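Local coordinates for protein serine protease (Arthrobacter nicotinovorans, PDB 3WY8) that cleaves peptide bonds as a trypsin-like serine protease with keratinolytic activity, this chain being the C-terminal, protease part of a longer precursor, at residues S26-T31 and G183-V188; T93-M98 and P203-V208; V8-K13 and G111-Q116; G70-K75 and Q104-V109; F128-A133 and E139-C144. One frame throughout, in Å; residues are numbered along the deposited sequence.

Interaction 1. Residues S26-T31 and G183-V188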
# COMPACT_ATOMS: atom_id res chain seq x y z
N SER A 26 -0.85 2.38 5.08
CA SER A 26 0.10 3.16 4.30
C SER A 26 -0.26 2.99 2.82
O SER A 26 -0.95 2.03 2.45
CB SER A 26 1.52 2.67 4.57
OG SER A 26 1.79 2.70 5.96
N GLY A 27 0.20 3.91 1.99
CA GLY A 27 -0.13 3.87 0.57
C GLY A 27 0.84 4.67 -0.27
O GLY A 27 1.80 5.26 0.25
N ASN A 28 0.59 4.69 -1.57
CA ASN A 28 1.51 5.32 -2.51
C ASN A 28 0.78 5.90 -3.71
O ASN A 28 -0.10 5.25 -4.28
CB ASN A 28 2.53 4.28 -2.98
CG ASN A 28 3.68 4.90 -3.74
OD1 ASN A 28 4.28 5.89 -3.30
ND2 ASN A 28 4.03 4.30 -4.86
N SER A 29 1.15 7.13 -4.08
CA SER A 29 0.65 7.74 -5.31
C SER A 29 1.27 7.01 -6.51
O SER A 29 2.49 6.97 -6.66
CB SER A 29 0.98 9.23 -5.35
OG SER A 29 0.57 9.81 -6.58
N VAL A 30 0.42 6.41 -7.34
CA VAL A 30 0.89 5.66 -8.50
C VAL A 30 0.44 6.31 -9.80
O VAL A 30 -0.63 6.92 -9.86
CB VAL A 30 0.47 4.16 -8.47
CG1 VAL A 30 1.19 3.43 -7.34
CG2 VAL A 30 -1.05 3.99 -8.35
N THR A 31 1.27 6.20 -10.83
CA THR A 31 0.99 6.84 -12.11
C THR A 31 -0.33 6.30 -12.66
O THR A 31 -0.58 5.10 -12.61
CB THR A 31 2.13 6.63 -13.11
OG1 THR A 31 3.37 7.05 -12.50
CG2 THR A 31 1.90 7.46 -14.36
N GLY A 183 11.79 4.04 -7.52
CA GLY A 183 11.62 2.94 -8.47
C GLY A 183 10.18 2.60 -8.82
O GLY A 183 9.26 3.36 -8.51
N TYR A 184 10.00 1.46 -9.47
CA TYR A 184 8.68 0.97 -9.83
C TYR A 184 8.06 0.19 -8.69
O TYR A 184 8.72 -0.65 -8.07
CB TYR A 184 8.76 0.06 -11.05
CG TYR A 184 9.08 0.78 -12.33
CD1 TYR A 184 8.07 1.35 -13.10
CD2 TYR A 184 10.40 0.90 -12.77
CE1 TYR A 184 8.35 2.01 -14.29
CE2 TYR A 184 10.69 1.57 -13.96
CZ TYR A 184 9.67 2.12 -14.70
OH TYR A 184 9.96 2.78 -15.88
N GLN A 185 6.78 0.45 -8.41
CA GLN A 185 6.06 -0.34 -7.41
C GLN A 185 5.61 -1.68 -8.00
O GLN A 185 5.13 -1.73 -9.13
CB GLN A 185 4.85 0.43 -6.86
CG GLN A 185 4.12 -0.37 -5.77
CD GLN A 185 3.08 0.43 -5.01
OE1 GLN A 185 2.83 1.60 -5.30
NE2 GLN A 185 2.47 -0.22 -4.02
N ASN A 186 5.75 -2.75 -7.22
CA ASN A 186 5.43 -4.09 -7.71
C ASN A 186 4.79 -5.00 -6.65
O ASN A 186 4.55 -6.17 -6.90
CB ASN A 186 6.68 -4.72 -8.33
CG ASN A 186 6.41 -6.09 -8.96
OD1 ASN A 186 7.08 -7.06 -8.62
ND2 ASN A 186 5.43 -6.17 -9.87
N SER A 187 4.51 -4.44 -5.46
CA SER A 187 3.69 -5.10 -4.44
C SER A 187 3.32 -4.12 -3.33
O SER A 187 3.65 -2.93 -3.41
CB SER A 187 4.39 -6.34 -3.86
OG SER A 187 3.48 -7.12 -3.09
N VAL A 188 2.62 -4.61 -2.31
CA VAL A 188 2.30 -3.85 -1.10
C VAL A 188 2.53 -4.72 0.14
O VAL A 188 2.50 -5.94 0.05
CB VAL A 188 0.83 -3.35 -1.07
CG1 VAL A 188 0.59 -2.32 -2.16
CG2 VAL A 188 -0.15 -4.52 -1.19
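Gln185 reaches across to Asn28 and Val30 with a fully extended side chain, the contact being carried by its end. CB and CG serve as a spacer: CG stands anti to the backbone N (chi1 -177°), and the straight chain lifts the amide off its own strand. CD then comes within 4.0 Å of Asn28 ND2. At the tip, OE1 accepts a hydrogen bond from Asn28 ND2 at 3.0 Å, nearly straight at 160°. The donor sits above the carbonyl plane of Gln185, while OE1 lies in the amide plane of Asn28. The same oxygen presses on the methyl Val30 CG1 at 3.2 Å and is gripped a second time by Ser39 OG. NE2 turns back to its own strand and bonds Ser187 O at 3.0 Å, which fixes the rotation of the amide. A glutamine suits this buried place because one flat group can both accept and donate. Asn28 does likewise, its OD1 being bonded to His10 ND1. The pair bridges two sheets: strand 21-29 belongs to the first barrel, where Val30 leans on strand 37-40, and strand 185-188 lies in the second sheet beside strand 174-177.

Interaction 2. Residues T93-M98 and P203-V208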
# COMPACT_ATOMS: atom_id res chain seq x y z
N THR A 93 -4.56 -6.43 -2.77
CA THR A 93 -4.12 -5.13 -3.24
C THR A 93 -5.35 -4.41 -3.76
O THR A 93 -6.27 -5.03 -4.29
CB THR A 93 -3.06 -5.24 -4.36
OG1 THR A 93 -1.87 -5.83 -3.83
CG2 THR A 93 -2.70 -3.86 -4.93
N ALA A 94 -5.37 -3.09 -3.58
CA ALA A 94 -6.47 -2.27 -4.06
C ALA A 94 -5.98 -0.87 -4.38
O ALA A 94 -4.86 -0.49 -4.03
CB ALA A 94 -7.59 -2.24 -3.03
N PHE A 95 -6.83 -0.11 -5.06
CA PHE A 95 -6.46 1.22 -5.49
C PHE A 95 -7.58 2.19 -5.15
O PHE A 95 -8.75 1.93 -5.41
CB PHE A 95 -6.15 1.25 -6.99
CG PHE A 95 -5.05 0.31 -7.38
CD1 PHE A 95 -3.73 0.74 -7.39
CD2 PHE A 95 -5.32 -1.02 -7.68
CE1 PHE A 95 -2.69 -0.13 -7.72
CE2 PHE A 95 -4.30 -1.91 -8.01
CZ PHE A 95 -2.98 -1.46 -8.04
N ALA A 96 -7.19 3.29 -4.52
CA ALA A 96 -8.13 4.33 -4.19
C ALA A 96 -7.96 5.46 -5.19
O ALA A 96 -6.85 5.75 -5.63
CB ALA A 96 -7.88 4.82 -2.78
N VAL A 97 -9.08 6.09 -5.58
CA VAL A 97 -9.04 7.25 -6.46
C VAL A 97 -9.47 8.47 -5.65
O VAL A 97 -10.56 8.49 -5.07
CB VAL A 97 -9.91 7.07 -7.72
CG1 VAL A 97 -9.87 8.32 -8.59
CG2 VAL A 97 -9.42 5.87 -8.51
N MET A 98 -8.60 9.47 -5.61
CA MET A 98 -8.77 10.60 -4.69
C MET A 98 -9.51 11.76 -5.34
O MET A 98 -9.36 12.01 -6.53
CB MET A 98 -7.40 11.08 -4.18
CG MET A 98 -6.50 9.98 -3.60
SD MET A 98 -7.22 9.10 -2.19
CE MET A 98 -8.00 7.73 -2.93
N PRO A 203 1.52 -9.53 -1.89
CA PRO A 203 0.98 -10.35 -2.98
C PRO A 203 1.71 -10.16 -4.30
O PRO A 203 2.31 -9.11 -4.56
CB PRO A 203 -0.46 -9.83 -3.12
CG PRO A 203 -0.39 -8.43 -2.65
CD PRO A 203 0.60 -8.45 -1.52
N TYR A 204 1.66 -11.19 -5.14
CA TYR A 204 2.21 -11.11 -6.48
C TYR A 204 1.33 -10.20 -7.32
O TYR A 204 0.11 -10.37 -7.38
CB TYR A 204 2.28 -12.50 -7.11
CG TYR A 204 2.81 -12.45 -8.52
CD1 TYR A 204 4.18 -12.29 -8.76
CD2 TYR A 204 1.95 -12.53 -9.62
CE1 TYR A 204 4.68 -12.23 -10.05
CE2 TYR A 204 2.44 -12.46 -10.92
CZ TYR A 204 3.80 -12.31 -11.12
OH TYR A 204 4.29 -12.25 -12.41
N TRP A 205 1.95 -9.22 -7.97
CA TRP A 205 1.20 -8.30 -8.82
C TRP A 205 1.04 -8.88 -10.22
O TRP A 205 1.87 -8.67 -11.11
CB TRP A 205 1.84 -6.91 -8.82
CG TRP A 205 1.31 -6.04 -7.72
CD1 TRP A 205 0.71 -6.45 -6.56
CD2 TRP A 205 1.33 -4.61 -7.67
NE1 TRP A 205 0.35 -5.36 -5.80
CE2 TRP A 205 0.73 -4.22 -6.45
CE3 TRP A 205 1.81 -3.61 -8.53
CZ2 TRP A 205 0.58 -2.88 -6.09
CZ3 TRP A 205 1.66 -2.28 -8.17
CH2 TRP A 205 1.05 -1.92 -6.96
N GLY A 206 -0.06 -9.61 -10.40
CA GLY A 206 -0.35 -10.31 -11.64
C GLY A 206 -1.51 -9.71 -12.40
O GLY A 206 -1.84 -8.54 -12.23
N THR A 207 -2.13 -10.52 -13.25
CA THR A 207 -3.18 -10.02 -14.16
C THR A 207 -4.44 -9.55 -13.44
O THR A 207 -5.09 -8.61 -13.90
CB THR A 207 -3.55 -11.08 -15.22
OG1 THR A 207 -3.79 -12.33 -14.58
CG2 THR A 207 -2.42 -11.22 -16.24
N VAL A 208 -4.80 -10.20 -12.34
CA VAL A 208 -6.01 -9.83 -11.59
C VAL A 208 -5.84 -8.44 -10.97
O VAL A 208 -6.70 -7.56 -11.14
CB VAL A 208 -6.37 -10.89 -10.51
CG1 VAL A 208 -7.52 -10.42 -9.64
CG2 VAL A 208 -6.71 -12.24 -11.17
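Thr93 turns OG1 beside its backbone N (chi1 -65°) and CG2 anti to it, so that both branches face Trp205, whose side chain is turned so that its indole reaches the threonine. OG1 accepts a hydrogen bond from Trp205 NE1 at 3.0 Å; the bond is bent, at 148°, since the oxygen lies near the edge of the indole but somewhat tilted from its plane. The methyl CG2 stands 3.6 Å from Trp205 CZ2, and the threonine thus offers the indole a polar and an apolar contact at once. OG1 also meets the ring of Pro203, 3.2 Å from its CG. Further along the strand, Phe95 comes from the other direction and brings CZ to 4.2 Å from Trp205 CH2. The two aromatic rings are inclined at 58°, a looser apolar contact than that made by Thr93. Tryptophan suits a buried site of this kind, for its single N-H finds an acceptor while the rest of the indole packs; Phe117 lies nearly parallel to it, and Tyr213 meets Phe95 edge to face. The backbone makes an inverse gamma turn centred on Trp205, and Gly206 occupies the N-cap position of helix 207-218. Pro203 lies near the residues with the geometry of a Ser-His-Asp triad, without touching them. A C-terminal helix that crosses back from the second barrel to pack on the first, as this one does on Thr93 and Phe95, is a hallmark of the chymotrypsin fold.

Interaction 3. Residues V8-K13 and G111-Q116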
# COMPACT_ATOMS: atom_id res chain seq x y z
N VAL A 8 8.74 10.84 1.96
CA VAL A 8 8.82 10.75 0.52
C VAL A 8 7.50 11.29 -0.01
O VAL A 8 6.43 10.87 0.43
CB VAL A 8 9.05 9.28 0.07
CG1 VAL A 8 8.93 9.13 -1.46
CG2 VAL A 8 10.42 8.78 0.55
N LYS A 9 7.60 12.23 -0.95
CA LYS A 9 6.46 13.01 -1.41
C LYS A 9 5.25 12.15 -1.79
O LYS A 9 4.12 12.46 -1.41
CB LYS A 9 6.88 13.87 -2.61
CG LYS A 9 6.23 15.24 -2.63
CD LYS A 9 6.74 16.10 -3.80
CE LYS A 9 8.21 16.50 -3.61
NZ LYS A 9 8.69 17.39 -4.72
N HIS A 10 5.51 11.07 -2.52
CA HIS A 10 4.43 10.25 -3.08
C HIS A 10 3.93 9.13 -2.14
O HIS A 10 2.88 8.54 -2.40
CB HIS A 10 4.83 9.68 -4.45
CG HIS A 10 6.13 8.94 -4.46
ND1 HIS A 10 6.25 7.63 -4.05
CD2 HIS A 10 7.37 9.32 -4.85
CE1 HIS A 10 7.51 7.24 -4.18
NE2 HIS A 10 8.21 8.25 -4.67
N ILE A 11 4.67 8.86 -1.07
CA ILE A 11 4.29 7.84 -0.09
C ILE A 11 3.55 8.50 1.07
O ILE A 11 3.99 9.53 1.58
CB ILE A 11 5.52 7.06 0.46
CG1 ILE A 11 6.36 6.49 -0.68
CG2 ILE A 11 5.07 5.95 1.43
CD1 ILE A 11 7.62 5.76 -0.22
N GLY A 12 2.45 7.89 1.50
CA GLY A 12 1.64 8.49 2.54
C GLY A 12 1.05 7.54 3.57
O GLY A 12 1.06 6.32 3.41
N LYS A 13 0.55 8.14 4.65
CA LYS A 13 -0.18 7.44 5.69
C LYS A 13 -1.67 7.52 5.37
O LYS A 13 -2.14 8.54 4.86
CB LYS A 13 0.12 8.10 7.04
CG LYS A 13 -0.38 7.32 8.26
CD LYS A 13 0.01 8.05 9.54
CE LYS A 13 -0.57 7.38 10.78
NZ LYS A 13 0.10 6.10 11.14
N GLY A 111 3.60 14.02 -7.27
CA GLY A 111 4.18 13.07 -8.22
C GLY A 111 3.59 11.69 -8.03
O GLY A 111 2.60 11.52 -7.31
N SER A 112 4.19 10.69 -8.67
CA SER A 112 3.69 9.32 -8.61
C SER A 112 4.76 8.31 -9.01
O SER A 112 5.74 8.65 -9.69
CB SER A 112 2.46 9.17 -9.50
OG SER A 112 2.78 9.39 -10.86
N SER A 113 4.56 7.07 -8.58
CA SER A 113 5.46 5.97 -8.93
C SER A 113 4.92 5.22 -10.14
O SER A 113 3.72 5.01 -10.26
CB SER A 113 5.57 4.99 -7.77
OG SER A 113 6.07 5.61 -6.61
N GLY A 114 5.83 4.81 -11.02
CA GLY A 114 5.48 3.85 -12.06
C GLY A 114 5.13 2.52 -11.42
O GLY A 114 5.54 2.23 -10.29
N VAL A 115 4.36 1.71 -12.15
CA VAL A 115 3.96 0.38 -11.67
C VAL A 115 4.40 -0.72 -12.62
O VAL A 115 4.59 -0.48 -13.82
CB VAL A 115 2.42 0.28 -11.41
CG1 VAL A 115 2.03 1.10 -10.20
CG2 VAL A 115 1.62 0.70 -12.65
N GLN A 116 4.58 -1.92 -12.08
CA GLN A 116 4.89 -3.11 -12.86
C GLN A 116 3.97 -4.26 -12.48
O GLN A 116 3.68 -4.46 -11.30
CB GLN A 116 6.34 -3.56 -12.66
CG GLN A 116 7.40 -2.60 -13.19
CD GLN A 116 7.44 -2.51 -14.71
OE1 GLN A 116 6.98 -3.42 -15.42
NE2 GLN A 116 8.00 -1.42 -15.22
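The type I turn Val8 to Ile11, which leads into the first barrel strand, sets His10 at its third position against Gly111, Ser112 and Ser113 at the start of the long connection between the two halves of the protease. The backbone bond from Ile11 N to Val8 O closes the turn. His10 CG lies between the backbone N and the carbonyl carbon (chi1 53°), which brings the imidazole up to Ser113. The hydroxyl Ser113 OG sits over one face of the ring, 3.3 Å from His10 CE1, while Val8 CG1 lies 3.4 Å above the plane on the opposite face, offset toward the rim. The imidazole is therefore held between a hydroxyl and a methyl. Its polar partner is Asn28, whose OD1 bonds His10 ND1, consistent with a proton on that nitrogen; the ND2 of the same amide bonds Ser113 OG and so positions both sides of the contact. In the two-barrel chymotrypsin-like architecture, residues 111-116 leave helix 106-110 and run toward strand 124-129 of the second sheet. Gly111 is the first residue to depart from the helix, with a positive phi of 74° that glycine tolerates easily. His10 CB packs beside this exit, 4.1 Å from Gly111 O and 4.3 Å from Ser112 CA. Ser112 points its CB away from the turn and bonds Thr31 OG1 through its hydroxyl.

Interaction 4. Residues G70-K75 and Q104-V109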
# COMPACT_ATOMS: atom_id res chain seq x y z
N GLY A 70 -1.35 18.51 2.34
CA GLY A 70 -2.78 18.40 2.65
C GLY A 70 -3.27 16.98 2.90
O GLY A 70 -2.51 16.01 2.80
N LYS A 71 -4.55 16.88 3.25
CA LYS A 71 -5.21 15.60 3.48
C LYS A 71 -6.15 15.34 2.31
O LYS A 71 -6.98 16.19 1.97
CB LYS A 71 -6.01 15.63 4.79
CG LYS A 71 -5.17 15.84 6.05
CD LYS A 71 -6.06 16.09 7.28
CE LYS A 71 -6.75 17.45 7.21
NZ LYS A 71 -7.60 17.74 8.41
N TRP A 72 -6.02 14.16 1.71
CA TRP A 72 -6.75 13.82 0.49
C TRP A 72 -7.83 12.79 0.79
O TRP A 72 -7.57 11.81 1.47
CB TRP A 72 -5.77 13.32 -0.58
CG TRP A 72 -4.78 14.37 -1.00
CD1 TRP A 72 -3.70 14.81 -0.28
CD2 TRP A 72 -4.79 15.13 -2.21
NE1 TRP A 72 -3.03 15.79 -0.98
CE2 TRP A 72 -3.68 16.01 -2.17
CE3 TRP A 72 -5.63 15.14 -3.34
CZ2 TRP A 72 -3.39 16.90 -3.21
CZ3 TRP A 72 -5.34 16.03 -4.37
CH2 TRP A 72 -4.23 16.89 -4.30
N THR A 73 -9.03 13.03 0.27
CA THR A 73 -10.18 12.16 0.52
C THR A 73 -10.49 11.29 -0.70
O THR A 73 -10.44 11.77 -1.83
CB THR A 73 -11.43 12.99 0.91
OG1 THR A 73 -11.11 13.82 2.04
CG2 THR A 73 -12.62 12.09 1.26
N ALA A 74 -10.80 10.02 -0.46
CA ALA A 74 -11.14 9.10 -1.55
C ALA A 74 -12.53 9.36 -2.09
O ALA A 74 -13.49 9.49 -1.32
CB ALA A 74 -11.03 7.65 -1.09
N LYS A 75 -12.65 9.43 -3.41
CA LYS A 75 -13.97 9.46 -4.03
C LYS A 75 -14.44 8.05 -4.39
O LYS A 75 -15.64 7.78 -4.36
CB LYS A 75 -14.04 10.41 -5.22
CG LYS A 75 -13.20 10.04 -6.42
CD LYS A 75 -13.62 10.85 -7.63
CE LYS A 75 -12.87 10.39 -8.85
NZ LYS A 75 -12.87 11.39 -9.95
N GLN A 104 -6.70 20.80 -7.26
CA GLN A 104 -5.50 20.13 -7.76
C GLN A 104 -5.62 18.61 -7.69
O GLN A 104 -6.22 18.07 -6.76
CB GLN A 104 -4.28 20.56 -6.96
CG GLN A 104 -3.82 21.99 -7.18
CD GLN A 104 -2.54 22.31 -6.43
OE1 GLN A 104 -2.54 22.46 -5.21
NE2 GLN A 104 -1.44 22.40 -7.17
N LYS A 105 -5.03 17.92 -8.67
CA LYS A 105 -4.96 16.46 -8.68
C LYS A 105 -3.72 15.98 -7.91
O LYS A 105 -2.66 16.60 -7.99
CB LYS A 105 -4.94 15.93 -10.12
CG LYS A 105 -6.31 16.02 -10.83
CD LYS A 105 -6.19 15.91 -12.34
CE LYS A 105 -5.99 17.27 -13.00
NZ LYS A 105 -6.03 17.20 -14.49
N LEU A 106 -3.86 14.88 -7.18
CA LEU A 106 -2.81 14.40 -6.28
C LEU A 106 -1.42 14.30 -6.92
O LEU A 106 -0.44 14.80 -6.36
CB LEU A 106 -3.21 13.05 -5.65
CG LEU A 106 -2.20 12.38 -4.72
CD1 LEU A 106 -1.96 13.18 -3.44
CD2 LEU A 106 -2.67 10.99 -4.37
N ALA A 107 -1.35 13.66 -8.09
CA ALA A 107 -0.07 13.43 -8.77
C ALA A 107 0.58 14.72 -9.25
O ALA A 107 1.81 14.78 -9.40
CB ALA A 107 -0.25 12.45 -9.92
N ASP A 108 -0.23 15.76 -9.49
CA ASP A 108 0.30 17.07 -9.86
C ASP A 108 0.98 17.76 -8.68
O ASP A 108 1.88 18.59 -8.87
CB ASP A 108 -0.80 17.96 -10.43
CG ASP A 108 -1.14 17.62 -11.88
OD1 ASP A 108 -0.26 17.13 -12.62
OD2 ASP A 108 -2.30 17.86 -12.28
N VAL A 109 0.57 17.39 -7.46
CA VAL A 109 1.13 17.96 -6.24
C VAL A 109 2.32 17.14 -5.72
O VAL A 109 3.35 17.72 -5.35
CB VAL A 109 0.05 18.12 -5.13
CG1 VAL A 109 0.63 18.79 -3.87
CG2 VAL A 109 -1.13 18.91 -5.66
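Trp72 lays one face of its indole against Leu106, and here the packing is tight. The methyl Leu106 CD1 stands 3.6 Å from the centroid of the five-membered ring and only 11° off its normal, a well-centred CH-pi contact. Leu106 CG is anti to its backbone N (chi1 178°), which carries the branched end over the indole while CA lies over the same ring system farther out. The backbone joins in as well: Trp72 CZ3 comes to 3.4 Å from Leu106 N, and Gln104 O meets the rim of the ring near its plane, 3.3 Å from CZ3. At another part of the edge, Val109 CG2 is 3.9 Å from Trp72 CZ2, a more relaxed contact. Strand 72-78 is a member of the first barrel, between strands 55-60 and 94-98, and the short helix 106-110 packs against this barrel through Leu106, which also touches Pro60 and Met98. Lys105 occupies the N-cap position of the helix. A broad tryptophan suits the place because it spans a whole helical turn, from Leu106 to Val109, while its N-H is satisfied by Tyr69 O. Toward solvent the contact thins out. Gln104 adds little more than backbone there, Lys105 directs its CB away from the strand, and the exposed Asp108 engages Lys35 in a salt bridge instead of approaching Trp72.

Interaction 5. Residues F128-A133 and E139-C144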
# COMPACT_ATOMS: atom_id res chain seq x y z
N PHE A 128 8.25 0.38 2.01
CA PHE A 128 8.05 1.52 2.89
C PHE A 128 6.72 1.45 3.61
O PHE A 128 5.78 0.82 3.12
CB PHE A 128 8.09 2.81 2.07
CG PHE A 128 9.44 3.14 1.51
CD1 PHE A 128 10.22 4.13 2.11
CD2 PHE A 128 9.93 2.48 0.39
CE1 PHE A 128 11.48 4.45 1.60
CE2 PHE A 128 11.19 2.79 -0.13
CZ PHE A 128 11.97 3.78 0.48
N GLY A 129 6.63 2.09 4.77
CA GLY A 129 5.35 2.18 5.47
C GLY A 129 5.40 3.04 6.71
O GLY A 129 6.46 3.54 7.10
N TYR A 130 4.23 3.20 7.32
CA TYR A 130 4.07 3.90 8.59
C TYR A 130 3.65 2.90 9.67
O TYR A 130 2.48 2.87 10.07
CB TYR A 130 3.03 5.01 8.44
CG TYR A 130 3.52 6.22 7.70
CD1 TYR A 130 4.11 7.28 8.39
CD2 TYR A 130 3.41 6.31 6.31
CE1 TYR A 130 4.58 8.40 7.71
CE2 TYR A 130 3.87 7.43 5.62
CZ TYR A 130 4.45 8.47 6.33
OH TYR A 130 4.91 9.58 5.66
N PRO A 131 4.59 2.06 10.15
CA PRO A 131 4.22 1.10 11.18
C PRO A 131 3.74 1.81 12.44
O PRO A 131 4.34 2.81 12.84
CB PRO A 131 5.51 0.32 11.43
CG PRO A 131 6.61 1.22 10.98
CD PRO A 131 6.03 2.00 9.83
N ALA A 132 2.67 1.29 13.04
CA ALA A 132 1.98 1.98 14.13
C ALA A 132 1.88 1.17 15.42
O ALA A 132 1.28 1.63 16.39
CB ALA A 132 0.58 2.43 13.66
N ALA A 133 2.47 -0.02 15.42
CA ALA A 133 2.47 -0.88 16.60
C ALA A 133 3.87 -1.01 17.18
O ALA A 133 4.86 -0.98 16.44
CB ALA A 133 1.91 -2.26 16.26
N GLU A 139 4.01 7.42 13.46
CA GLU A 139 4.16 8.83 13.15
C GLU A 139 5.17 9.15 12.04
O GLU A 139 5.22 10.29 11.56
CB GLU A 139 4.49 9.62 14.43
CG GLU A 139 3.32 9.70 15.39
CD GLU A 139 2.17 10.51 14.82
OE1 GLU A 139 2.20 11.75 14.96
OE2 GLU A 139 1.24 9.92 14.25
N SER A 140 5.96 8.16 11.64
CA SER A 140 7.06 8.42 10.71
C SER A 140 7.30 7.28 9.72
O SER A 140 6.97 6.13 10.00
CB SER A 140 8.35 8.74 11.47
OG SER A 140 8.74 7.65 12.28
N LEU A 141 7.88 7.62 8.58
CA LEU A 141 8.15 6.66 7.51
C LEU A 141 9.34 5.76 7.85
O LEU A 141 10.40 6.23 8.27
CB LEU A 141 8.43 7.41 6.20
CG LEU A 141 8.52 6.57 4.92
CD1 LEU A 141 7.17 5.92 4.59
CD2 LEU A 141 9.00 7.44 3.78
N LYS A 142 9.15 4.45 7.65
CA LYS A 142 10.20 3.45 7.84
C LYS A 142 10.32 2.61 6.58
O LYS A 142 9.44 2.65 5.71
CB LYS A 142 9.89 2.54 9.03
CG LYS A 142 9.55 3.29 10.33
CD LYS A 142 10.70 4.14 10.82
CE LYS A 142 10.36 4.78 12.15
NZ LYS A 142 11.41 5.78 12.55
N SER A 143 11.41 1.86 6.48
CA SER A 143 11.59 0.95 5.35
C SER A 143 12.20 -0.39 5.75
O SER A 143 12.79 -0.53 6.83
CB SER A 143 12.42 1.60 4.25
OG SER A 143 13.76 1.80 4.66
N CYS A 144 12.01 -1.37 4.87
CA CYS A 144 12.67 -2.66 4.93
C CYS A 144 13.19 -2.97 3.53
O CYS A 144 12.71 -2.40 2.55
CB CYS A 144 11.68 -3.76 5.32
SG CYS A 144 10.97 -3.61 6.95
O HOH W 1 6.08 4.97 12.27
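Gly129 and Lys142 form an antiparallel hydrogen-bonded pair. Lys142 N gives to Gly129 O at 2.9 Å along an almost straight line (171°), and Gly129 N gives to Lys142 O at 3.0 Å with more bend, at 156°. Lys142 O also receives a CA-H...O contact from Phe128 CA at 3.3 Å. Beyond the pair the chains diverge and a water takes over, donating to Pro131 O at 2.8 Å and to Ser140 O at 2.7 Å, so that both its protons are used. Tyr130 N is satisfied by Ser26 OG.

Apolar groups shield these bonds. Ser143 CB lies over one face of the Phe128 ring, 4.1 Å from its centroid, and Leu141 brings CD1 off-centre to the Tyr130 ring, 3.8 Å from CE2. Pro131 CG rests on the aliphatic part of Lys142, 3.7 Å from its CG. The polar ends find partners outside: Tyr130 OH bonds Tyr62 O, Lys142 NZ bonds Ser4 OG, and Ser143 OG bonds Glu5 OE2. Cys144 continues the strand into a disulfide with Cys164. With water filling in for direct backbone bonds where the strands part, this hairpin end of the second sheet can open into a loop without burying unpaired carbonyls at Pro131 and Ser140.

In the fold
Interactions 1 and 3 form the centre of the network, their midpoints about 5 Å apart, and are joined by the bond from His10 ND1 to Asn28 OD1 (2.7 Å). Interaction 2 lies about 10 Å from interaction 1 and is tied to it where Ser187 OG meets Pro203 O at 2.7 Å. Interaction 5 is linked through Ser26 OG and Tyr130 N (2.8 Å), while interaction 4 adjoins interaction 2 through the neighbouring barrel strands 72-78 and 94-98. Interactions 2 and 5 are about 20 Å apart between centres. Ser171, His43 and Asp92 probably form the catalytic triad: Ser26 shares backbone hydrogen bonding with Ser171, and Thr93 directly follows Asp92.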